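Local coordinates for nicking enzyme (Staphylococcus aureus, PDB 4HT4), which probably nicks one strand of a resistance plasmid, through the N-terminal relaxase domain of a MobA/MobL-family enzyme, starting its conjugative transfer, at residues A[47-55]-A[100-111]. The protein carries 1 engineered substitution. Sequence-based numbering, arbitrary orientation.
Sequences DYSEILLPN and IELAKEFAESLS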
loop_
_atom_site.group_PDB
_atom_site.type_symbol
_atom_site.label_atom_id
_atom_site.label_comp_id
_atom_site.label_asym_id
_atom_site.label_seq_id
_atom_site.Cartn_x
_atom_site.Cartn_y
_atom_site.Cartn_z
ATOM N N ASP A 47 5.995 9.679 -9.294
ATOM C CA ASP A 47 6.523 9.209 -10.570
ATOM C C ASP A 47 5.781 7.991 -11.121
ATOM O O ASP A 47 5.844 7.709 -12.318
ATOM C CB ASP A 47 8.021 8.917 -10.449
ATOM C CG ASP A 47 8.804 10.110 -9.935
ATOM O OD1 ASP A 47 9.087 11.028 -10.734
ATOM O OD2 ASP A 47 9.139 10.128 -8.733
ATOM N N TYR A 48 5.078 7.274 -10.250
ATOM C CA TYR A 48 4.281 6.133 -10.687
ATOM C C TYR A 48 3.125 5.853 -9.732
ATOM O O TYR A 48 3.301 5.852 -8.513
ATOM C CB TYR A 48 5.155 4.887 -10.835
ATOM C CG TYR A 48 4.444 3.712 -11.466
ATOM C CD1 TYR A 48 4.364 3.585 -12.846
ATOM C CD2 TYR A 48 3.855 2.727 -10.684
ATOM C CE1 TYR A 48 3.717 2.513 -13.431
ATOM C CE2 TYR A 48 3.205 1.650 -11.259
ATOM C CZ TYR A 48 3.139 1.548 -12.632
ATOM O OH TYR A 48 2.494 0.479 -13.212
ATOM N N SER A 49 1.944 5.619 -10.294
ATOM C CA SER A 49 0.763 5.308 -9.498
ATOM C C SER A 49 -0.045 4.188 -10.134
ATOM O O SER A 49 -0.236 4.159 -11.350
ATOM C CB SER A 49 -0.113 6.549 -9.323
ATOM O OG SER A 49 0.533 7.521 -8.524
ATOM N N GLU A 50 -0.520 3.268 -9.302
ATOM C CA GLU A 50 -1.333 2.156 -9.776
ATOM C C GLU A 50 -2.129 1.540 -8.633
ATOM O O GLU A 50 -1.660 1.484 -7.496
ATOM C CB GLU A 50 -0.451 1.089 -10.429
ATOM C CG GLU A 50 -1.228 -0.048 -11.073
ATOM C CD GLU A 50 -0.330 -1.177 -11.537
ATOM O OE1 GLU A 50 0.898 -1.082 -11.332
ATOM O OE2 GLU A 50 -0.851 -2.159 -12.103
ATOM N N ILE A 51 -3.339 1.084 -8.940
ATOM C CA ILE A 51 -4.148 0.349 -7.977
ATOM C C ILE A 51 -4.271 -1.110 -8.399
ATOM O O ILE A 51 -4.760 -1.413 -9.487
ATOM C CB ILE A 51 -5.551 0.946 -7.830
ATOM C CG1 ILE A 51 -5.469 2.365 -7.271
ATOM C CG2 ILE A 51 -6.404 0.072 -6.925
ATOM C CD1 ILE A 51 -6.817 2.975 -6.987
ATOM N N LEU A 52 -3.827 -2.007 -7.527
ATOM C CA LEU A 52 -3.828 -3.431 -7.832
ATOM C C LEU A 52 -4.934 -4.153 -7.069
ATOM O O LEU A 52 -5.082 -3.981 -5.859
ATOM C CB LEU A 52 -2.464 -4.037 -7.511
ATOM C CG LEU A 52 -1.282 -3.190 -7.982
ATOM C CD1 LEU A 52 -0.627 -2.481 -6.806
ATOM C CD2 LEU A 52 -0.274 -4.031 -8.740
ATOM N N LEU A 53 -5.704 -4.964 -7.787
ATOM C CA LEU A 53 -6.868 -5.631 -7.216
ATOM C C LEU A 53 -6.658 -7.134 -7.069
ATOM O O LEU A 53 -5.865 -7.730 -7.797
ATOM C CB LEU A 53 -8.093 -5.383 -8.095
ATOM C CG LEU A 53 -8.429 -3.936 -8.445
ATOM C CD1 LEU A 53 -9.744 -3.888 -9.197
ATOM C CD2 LEU A 53 -8.490 -3.086 -7.191
ATOM N N PRO A 54 -7.380 -7.754 -6.122
ATOM C CA PRO A 54 -7.384 -9.216 -6.001
ATOM C C PRO A 54 -8.191 -9.860 -7.126
ATOM O O PRO A 54 -8.667 -9.159 -8.020
ATOM C CB PRO A 54 -8.065 -9.452 -4.649
ATOM C CG PRO A 54 -8.905 -8.239 -4.434
ATOM C CD PRO A 54 -8.129 -7.107 -5.031
ATOM N N ASN A 55 -8.342 -11.180 -7.073
ATOM C CA ASN A 55 -9.020 -11.922 -8.132
ATOM C C ASN A 55 -10.489 -11.549 -8.300
ATOM O O ASN A 55 -10.913 -11.146 -9.384
ATOM C CB ASN A 55 -8.892 -13.427 -7.890
ATOM N N ILE A 100 10.128 0.025 -10.923
ATOM C CA ILE A 100 8.679 -0.114 -10.958
ATOM C C ILE A 100 8.274 -1.579 -10.860
ATOM O O ILE A 100 7.437 -1.943 -10.033
ATOM C CB ILE A 100 8.087 0.489 -12.241
ATOM C CG1 ILE A 100 8.235 2.010 -12.226
ATOM C CG2 ILE A 100 6.623 0.110 -12.385
ATOM C CD1 ILE A 100 7.784 2.676 -13.502
ATOM N N GLU A 101 8.875 -2.413 -11.703
ATOM C CA GLU A 101 8.552 -3.835 -11.747
ATOM C C GLU A 101 8.826 -4.524 -10.415
ATOM O O GLU A 101 8.120 -5.458 -10.033
ATOM C CB GLU A 101 9.327 -4.529 -12.871
ATOM C CG GLU A 101 9.018 -3.995 -14.261
ATOM C CD GLU A 101 7.608 -4.322 -14.722
ATOM O OE1 GLU A 101 7.110 -3.638 -15.639
ATOM O OE2 GLU A 101 7.001 -5.269 -14.176
ATOM N N LEU A 102 9.849 -4.054 -9.710
ATOM C CA LEU A 102 10.183 -4.586 -8.395
ATOM C C LEU A 102 9.076 -4.286 -7.391
ATOM O O LEU A 102 8.579 -5.185 -6.715
ATOM C CB LEU A 102 11.509 -4.003 -7.904
ATOM C CG LEU A 102 11.871 -4.287 -6.446
ATOM C CD1 LEU A 102 11.971 -5.782 -6.204
ATOM C CD2 LEU A 102 13.171 -3.591 -6.069
ATOM N N ALA A 103 8.695 -3.015 -7.304
ATOM C CA ALA A 103 7.649 -2.591 -6.384
ATOM C C ALA A 103 6.291 -3.145 -6.798
ATOM O O ALA A 103 5.437 -3.413 -5.953
ATOM C CB ALA A 103 7.601 -1.076 -6.296
ATOM N N LYS A 104 6.095 -3.312 -8.102
ATOM C CA LYS A 104 4.840 -3.842 -8.617
ATOM C C LYS A 104 4.644 -5.298 -8.205
ATOM O O LYS A 104 3.533 -5.712 -7.875
ATOM C CB LYS A 104 4.778 -3.718 -10.142
ATOM C CG LYS A 104 3.503 -4.290 -10.744
ATOM C CD LYS A 104 3.550 -4.325 -12.262
ATOM C CE LYS A 104 3.200 -2.976 -12.869
ATOM N NZ LYS A 104 3.051 -3.074 -14.350
ATOM N N GLU A 105 5.726 -6.071 -8.218
ATOM C CA GLU A 105 5.643 -7.492 -7.896
ATOM C C GLU A 105 5.290 -7.737 -6.432
ATOM O O GLU A 105 4.435 -8.568 -6.123
ATOM C CB GLU A 105 6.945 -8.216 -8.244
ATOM C CG GLU A 105 6.923 -9.695 -7.886
ATOM C CD GLU A 105 8.134 -10.445 -8.396
ATOM O OE1 GLU A 105 8.951 -9.840 -9.121
ATOM O OE2 GLU A 105 8.267 -11.644 -8.072
ATOM N N PHE A 106 5.950 -7.015 -5.534
ATOM C CA PHE A 106 5.701 -7.170 -4.107
ATOM C C PHE A 106 4.290 -6.726 -3.745
ATOM O O PHE A 106 3.667 -7.279 -2.839
ATOM C CB PHE A 106 6.724 -6.378 -3.293
ATOM C CG PHE A 106 6.491 -6.439 -1.813
ATOM C CD1 PHE A 106 6.840 -7.568 -1.092
ATOM C CD2 PHE A 106 5.917 -5.373 -1.141
ATOM C CE1 PHE A 106 6.627 -7.631 0.269
ATOM C CE2 PHE A 106 5.701 -5.431 0.223
ATOM C CZ PHE A 106 6.057 -6.562 0.928
ATOM N N ALA A 107 3.794 -5.719 -4.455
ATOM C CA ALA A 107 2.444 -5.220 -4.231
ATOM C C ALA A 107 1.411 -6.258 -4.656
ATOM O O ALA A 107 0.359 -6.392 -4.031
ATOM C CB ALA A 107 2.231 -3.919 -4.981
ATOM N N GLU A 108 1.719 -6.990 -5.722
ATOM C CA GLU A 108 0.826 -8.025 -6.227
ATOM C C GLU A 108 0.807 -9.237 -5.305
ATOM O O GLU A 108 -0.135 -10.028 -5.323
ATOM C CB GLU A 108 1.225 -8.437 -7.643
ATOM C CG GLU A 108 0.884 -7.397 -8.691
ATOM C CD GLU A 108 1.460 -7.725 -10.050
ATOM O OE1 GLU A 108 2.360 -8.587 -10.124
ATOM O OE2 GLU A 108 1.011 -7.120 -11.046
ATOM N N SER A 109 1.854 -9.379 -4.499
ATOM C CA SER A 109 1.910 -10.454 -3.517
ATOM C C SER A 109 1.012 -10.126 -2.329
ATOM O O SER A 109 0.694 -10.997 -1.521
ATOM C CB SER A 109 3.348 -10.689 -3.051
ATOM O OG SER A 109 3.866 -9.550 -2.390
ATOM N N LEU A 110 0.608 -8.863 -2.231
ATOM C CA LEU A 110 -0.314 -8.431 -1.189
ATOM C C LEU A 110 -1.754 -8.541 -1.675
ATOM O O LEU A 110 -2.651 -8.904 -0.915
ATOM C CB LEU A 110 -0.014 -6.994 -0.764
ATOM C CG LEU A 110 1.349 -6.743 -0.123
ATOM C CD1 LEU A 110 1.490 -5.284 0.278
ATOM C CD2 LEU A 110 1.542 -7.653 1.077
ATOM N N SER A 111 -1.969 -8.229 -2.950
ATOM C CA SER A 111 -3.297 -8.328 -3.544
ATOM C C SER A 111 -3.682 -9.786 -3.773
ATOM O O SER A 111 -4.826 -10.092 -4.107
ATOM C CB SER A 111 -3.363 -7.551 -4.860
ATOM O OG SER A 111 -2.531 -8.136 -5.846
#
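Y48 lays one face of its ring on I100, where an outer strand, 48-52, of the five-stranded antiparallel sheet of the N-terminal relaxase domain meets helix 96-108. The axes of 48-52 and 100-108 run in nearly the same direction, 22° apart, with a closest approach of 9.7 Å. I100 CG2 sits over the ring centre in a CH-pi contact, 3.8 Å from the centroid of Y48, while CD1 of the longer branch reaches Y48 CD1; a beta-branched residue thus supplies two methyl groups to one flat surface. With CG trans to its backbone N (chi1 -172°), the Y48 ring lies where I100 CG2 can cover its face and OH comes beside E50. Y48 OH donates to E50 OE1 (2.9 Å), meeting it from well above the carboxylate plane. K104, bent at chi3 (-82°), brings its CE against Y48 OH and E50 OE1, 3.4 Å from the latter; its ammonium stops short of a salt bridge, though its charge may still steady the carboxylate. Further along, the forked end of L52 fits between the A107 methyl, met by CD1, and the aliphatic CG of E108, met by CD2. V117 and L119 of the adjacent strand also pack on L52. At the far end, S111 CB packs near L53 O, while S111 OG hydrogen-bonds to E108 O (3.1 Å).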